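Local structure of D-alanyl transferase DltD (Enterococcus faecalis, 6O93) at residues I87-F101 / A279-V293. The protein probably takes part in the D-alanylation of lipoteichoic acid, a step of cell-wall biogenesis in Gram-positive bacteria. Residues are numbered along the deposited sequence; the frame is centred on the assembly and turned at random.
Sequences IHSMGDAIANKKAVF and ALEQLAEKNVDVLFV
Two neighbouring helix-turn-strand units of the parallel sheet in this SGNH-hydrolase-like fold meet here, strand 98-101 alongside strand 289-293 and the helices before them packed on the same side of the sheet. The strand axes run 4.7 Å apart at 17°, and backbone bonds alternate from Asp289 N to Lys97 O through to Val293 N to Phe101 O. Phe101 and Phe292 are paired neighbours on the face that also carries Ala99 and Val290. Their rings lie obliquely, planes 44° apart, and Phe292 CD2 comes 3.6 Å from Phe101 CB. Val290 CG1 lies over one face of the Phe292 ring, toward its rim, and Ala279 CB meets Phe101 CE2 from the helix above. Between helices, Ile87 crosses Leu283 at about a right angle, CD1 lying 3.8 Å from Leu283 CD2. Val288 reaches Ile94 CG1 with CG2 and Ala99 CB with CG1, closing the apolar layer toward the turns. At the helix ends the contact turns polar. With CG anti to its backbone N (chi1 -180°), His88 offers ND1 to Gln282 OE1 at 2.8 Å; the oxygen lies in the ring plane, whereas ND1 stands above the amide's carbonyl plane. The bend of Gln282 at its second side-chain torsion turns its amide back to this ring. A Schellman motif ends helix 272-285 at Asn287, whose OD1 receives Asn96 ND2 at 3.1 Å, while Lys286 O takes Asn96 N at 2.9 Å. Lys98 lies side by side with Asp289, but its NZ bonds to Phe365 O and Gln368 O. Apolar side chains thus fill the space between sheet and helices, while the turns are joined by two hydrogen bonds donated by Asn96; the long Asp92-Lys286 salt bridge probably adds only a weak electrostatic pull.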
# COMPACT_ATOMS: atom_id res chain seq x y z
N ILE A 87 1.48 -7.40 6.48
CA ILE A 87 2.32 -6.94 7.59
C ILE A 87 2.41 -8.02 8.66
O ILE A 87 3.50 -8.35 9.14
CB ILE A 87 1.76 -5.63 8.16
CG1 ILE A 87 1.87 -4.51 7.12
CG2 ILE A 87 2.50 -5.25 9.44
CD1 ILE A 87 1.01 -3.30 7.43
N HIS A 88 1.26 -8.58 9.06
CA HIS A 88 1.26 -9.60 10.10
C HIS A 88 2.13 -10.79 9.70
O HIS A 88 2.84 -11.36 10.54
CB HIS A 88 -0.17 -10.05 10.38
CG HIS A 88 -0.26 -11.11 11.45
ND1 HIS A 88 -0.40 -10.80 12.78
CD2 HIS A 88 -0.21 -12.46 11.37
CE1 HIS A 88 -0.45 -11.92 13.48
NE2 HIS A 88 -0.33 -12.94 12.65
N SER A 89 2.09 -11.18 8.43
CA SER A 89 2.83 -12.35 7.98
C SER A 89 4.34 -12.13 8.02
O SER A 89 5.09 -13.11 7.99
CB SER A 89 2.41 -12.74 6.57
OG SER A 89 2.82 -11.77 5.62
N MET A 90 4.80 -10.88 8.09
CA MET A 90 6.23 -10.63 8.19
C MET A 90 6.77 -10.99 9.57
O MET A 90 7.96 -11.31 9.71
CB MET A 90 6.53 -9.17 7.87
CG MET A 90 6.31 -8.81 6.42
SD MET A 90 6.63 -7.07 6.07
CE MET A 90 6.42 -7.06 4.29
N GLY A 91 5.92 -10.96 10.59
CA GLY A 91 6.36 -11.34 11.92
C GLY A 91 7.50 -10.46 12.40
O GLY A 91 7.51 -9.24 12.20
N ASP A 92 8.49 -11.10 13.02
CA ASP A 92 9.64 -10.37 13.55
C ASP A 92 10.53 -9.80 12.45
O ASP A 92 11.43 -9.01 12.77
CB ASP A 92 10.46 -11.29 14.45
CG ASP A 92 9.72 -11.68 15.72
OD1 ASP A 92 8.93 -10.86 16.22
OD2 ASP A 92 9.92 -12.82 16.20
N ALA A 93 10.29 -10.15 11.19
CA ALA A 93 11.10 -9.59 10.10
C ALA A 93 10.97 -8.07 10.05
O ALA A 93 11.95 -7.37 9.77
CB ALA A 93 10.68 -10.21 8.77
N ILE A 94 9.77 -7.55 10.32
CA ILE A 94 9.54 -6.11 10.27
C ILE A 94 9.67 -5.45 11.64
O ILE A 94 9.62 -4.21 11.72
CB ILE A 94 8.14 -5.80 9.67
CG1 ILE A 94 8.04 -4.33 9.27
CG2 ILE A 94 7.04 -6.16 10.67
CD1 ILE A 94 6.79 -3.99 8.49
N ALA A 95 9.85 -6.22 12.70
CA ALA A 95 9.89 -5.66 14.05
C ALA A 95 11.02 -4.65 14.19
O ALA A 95 12.16 -4.91 13.79
CB ALA A 95 10.04 -6.78 15.08
N ASN A 96 10.69 -3.49 14.76
CA ASN A 96 11.66 -2.44 15.08
C ASN A 96 12.28 -1.81 13.84
O ASN A 96 13.33 -1.16 13.94
CB ASN A 96 12.77 -2.97 15.99
CG ASN A 96 12.22 -3.71 17.20
OD1 ASN A 96 12.56 -4.87 17.43
ND2 ASN A 96 11.37 -3.05 17.96
N LYS A 97 11.67 -1.98 12.67
CA LYS A 97 12.22 -1.46 11.43
C LYS A 97 11.36 -0.31 10.92
O LYS A 97 10.44 0.16 11.60
CB LYS A 97 12.33 -2.60 10.41
CG LYS A 97 13.25 -3.72 10.90
CD LYS A 97 13.75 -4.59 9.76
CE LYS A 97 14.78 -5.58 10.26
NZ LYS A 97 14.26 -6.42 11.38
N LYS A 98 11.67 0.16 9.71
CA LYS A 98 10.98 1.29 9.11
C LYS A 98 10.18 0.83 7.90
O LYS A 98 10.57 -0.10 7.19
CB LYS A 98 11.96 2.38 8.70
CG LYS A 98 12.61 3.09 9.88
CD LYS A 98 13.43 4.28 9.45
CE LYS A 98 13.91 5.08 10.64
NZ LYS A 98 14.85 6.17 10.26
N ALA A 99 9.05 1.50 7.66
CA ALA A 99 8.19 1.18 6.53
C ALA A 99 7.59 2.47 5.99
O ALA A 99 7.59 3.51 6.65
CB ALA A 99 7.08 0.21 6.93
N VAL A 100 7.09 2.38 4.76
CA VAL A 100 6.39 3.47 4.10
C VAL A 100 5.01 2.97 3.70
O VAL A 100 4.89 1.86 3.16
CB VAL A 100 7.17 4.00 2.88
CG1 VAL A 100 6.40 5.11 2.18
CG2 VAL A 100 8.55 4.49 3.31
N PHE A 101 3.98 3.77 3.97
CA PHE A 101 2.60 3.39 3.71
C PHE A 101 1.96 4.48 2.87
O PHE A 101 1.78 5.61 3.35
CB PHE A 101 1.83 3.17 5.01
CG PHE A 101 0.55 2.40 4.85
CD1 PHE A 101 -0.58 3.00 4.33
CD2 PHE A 101 0.48 1.07 5.22
CE1 PHE A 101 -1.76 2.30 4.18
CE2 PHE A 101 -0.70 0.35 5.07
CZ PHE A 101 -1.82 0.97 4.55
N ALA A 279 -4.34 -2.41 9.84
CA ALA A 279 -2.94 -2.28 9.45
C ALA A 279 -2.15 -1.49 10.48
O ALA A 279 -0.99 -1.80 10.76
CB ALA A 279 -2.83 -1.63 8.07
N LEU A 280 -2.77 -0.46 11.07
CA LEU A 280 -2.08 0.35 12.07
C LEU A 280 -1.77 -0.47 13.32
O LEU A 280 -0.68 -0.34 13.89
CB LEU A 280 -2.93 1.57 12.43
CG LEU A 280 -3.14 2.59 11.31
CD1 LEU A 280 -4.12 3.67 11.77
CD2 LEU A 280 -1.82 3.21 10.89
N GLU A 281 -2.71 -1.30 13.76
CA GLU A 281 -2.46 -2.12 14.94
C GLU A 281 -1.32 -3.11 14.69
O GLU A 281 -0.49 -3.34 15.57
CB GLU A 281 -3.73 -2.86 15.36
CG GLU A 281 -3.51 -3.86 16.50
CD GLU A 281 -4.80 -4.27 17.20
OE1 GLU A 281 -5.85 -3.64 16.95
OE2 GLU A 281 -4.75 -5.22 18.00
N GLN A 282 -1.27 -3.70 13.50
CA GLN A 282 -0.18 -4.63 13.18
C GLN A 282 1.16 -3.92 13.19
O GLN A 282 2.16 -4.47 13.67
CB GLN A 282 -0.43 -5.29 11.83
CG GLN A 282 -1.66 -6.17 11.77
CD GLN A 282 -1.59 -7.35 12.73
OE1 GLN A 282 -0.53 -7.96 12.91
NE2 GLN A 282 -2.71 -7.68 13.35
N LEU A 283 1.21 -2.69 12.66
CA LEU A 283 2.46 -1.94 12.64
C LEU A 283 2.89 -1.55 14.05
O LEU A 283 4.07 -1.66 14.40
CB LEU A 283 2.31 -0.70 11.76
CG LEU A 283 2.11 -0.99 10.27
CD1 LEU A 283 1.47 0.20 9.56
CD2 LEU A 283 3.45 -1.34 9.62
N ALA A 284 1.94 -1.12 14.88
CA ALA A 284 2.27 -0.72 16.25
C ALA A 284 2.69 -1.91 17.10
O ALA A 284 3.56 -1.77 17.96
CB ALA A 284 1.08 -0.01 16.89
N GLU A 285 2.08 -3.08 16.87
CA GLU A 285 2.42 -4.25 17.68
C GLU A 285 3.86 -4.70 17.47
O GLU A 285 4.46 -5.28 18.37
CB GLU A 285 1.46 -5.40 17.37
CG GLU A 285 0.08 -5.23 17.98
CD GLU A 285 -0.91 -6.28 17.51
OE1 GLU A 285 -0.47 -7.27 16.88
OE2 GLU A 285 -2.12 -6.11 17.77
N LYS A 286 4.42 -4.43 16.29
CA LYS A 286 5.81 -4.79 15.99
C LYS A 286 6.74 -3.58 16.06
O LYS A 286 7.87 -3.65 15.58
CB LYS A 286 5.89 -5.45 14.62
CG LYS A 286 5.13 -6.77 14.52
CD LYS A 286 5.70 -7.83 15.44
CE LYS A 286 4.88 -9.11 15.42
NZ LYS A 286 5.31 -10.06 16.47
N ASN A 287 6.28 -2.48 16.67
CA ASN A 287 7.13 -1.30 16.88
C ASN A 287 7.73 -0.82 15.57
O ASN A 287 8.92 -0.50 15.50
CB ASN A 287 8.22 -1.60 17.91
CG ASN A 287 8.95 -0.36 18.37
OD1 ASN A 287 10.16 -0.22 18.15
ND2 ASN A 287 8.23 0.56 18.99
N VAL A 288 6.91 -0.76 14.53
CA VAL A 288 7.36 -0.34 13.20
C VAL A 288 7.21 1.17 13.10
O VAL A 288 6.13 1.72 13.34
CB VAL A 288 6.56 -1.04 12.10
CG1 VAL A 288 7.12 -0.69 10.73
CG2 VAL A 288 6.55 -2.55 12.31
N ASP A 289 8.30 1.84 12.73
CA ASP A 289 8.29 3.27 12.46
C ASP A 289 7.86 3.48 11.01
O ASP A 289 8.46 2.90 10.10
CB ASP A 289 9.67 3.88 12.71
CG ASP A 289 9.64 5.39 12.83
OD1 ASP A 289 8.54 5.98 12.84
OD2 ASP A 289 10.74 5.99 12.91
N VAL A 290 6.83 4.28 10.79
CA VAL A 290 6.15 4.33 9.50
C VAL A 290 5.99 5.78 9.05
O VAL A 290 5.61 6.65 9.83
CB VAL A 290 4.76 3.65 9.57
CG1 VAL A 290 4.12 3.62 8.20
CG2 VAL A 290 4.89 2.26 10.15
N LEU A 291 6.28 6.01 7.77
CA LEU A 291 5.97 7.27 7.11
C LEU A 291 4.74 7.06 6.23
O LEU A 291 4.75 6.22 5.32
CB LEU A 291 7.15 7.76 6.27
CG LEU A 291 6.87 8.97 5.37
CD1 LEU A 291 6.48 10.20 6.20
CD2 LEU A 291 8.07 9.27 4.50
N PHE A 292 3.67 7.81 6.51
CA PHE A 292 2.44 7.73 5.75
C PHE A 292 2.40 8.85 4.72
O PHE A 292 2.74 10.00 5.01
CB PHE A 292 1.22 7.82 6.67
CG PHE A 292 1.11 6.68 7.64
CD1 PHE A 292 1.75 6.72 8.86
CD2 PHE A 292 0.38 5.55 7.31
CE1 PHE A 292 1.66 5.66 9.75
CE2 PHE A 292 0.29 4.49 8.19
CZ PHE A 292 0.93 4.54 9.41
N VAL A 293 1.97 8.51 3.50
CA VAL A 293 1.92 9.45 2.38
C VAL A 293 0.47 9.55 1.91
O VAL A 293 -0.20 8.53 1.73
CB VAL A 293 2.84 9.01 1.23
CG1 VAL A 293 2.77 10.00 0.08
CG2 VAL A 293 4.27 8.84 1.72
O HOH W 1 10.94 1.21 14.88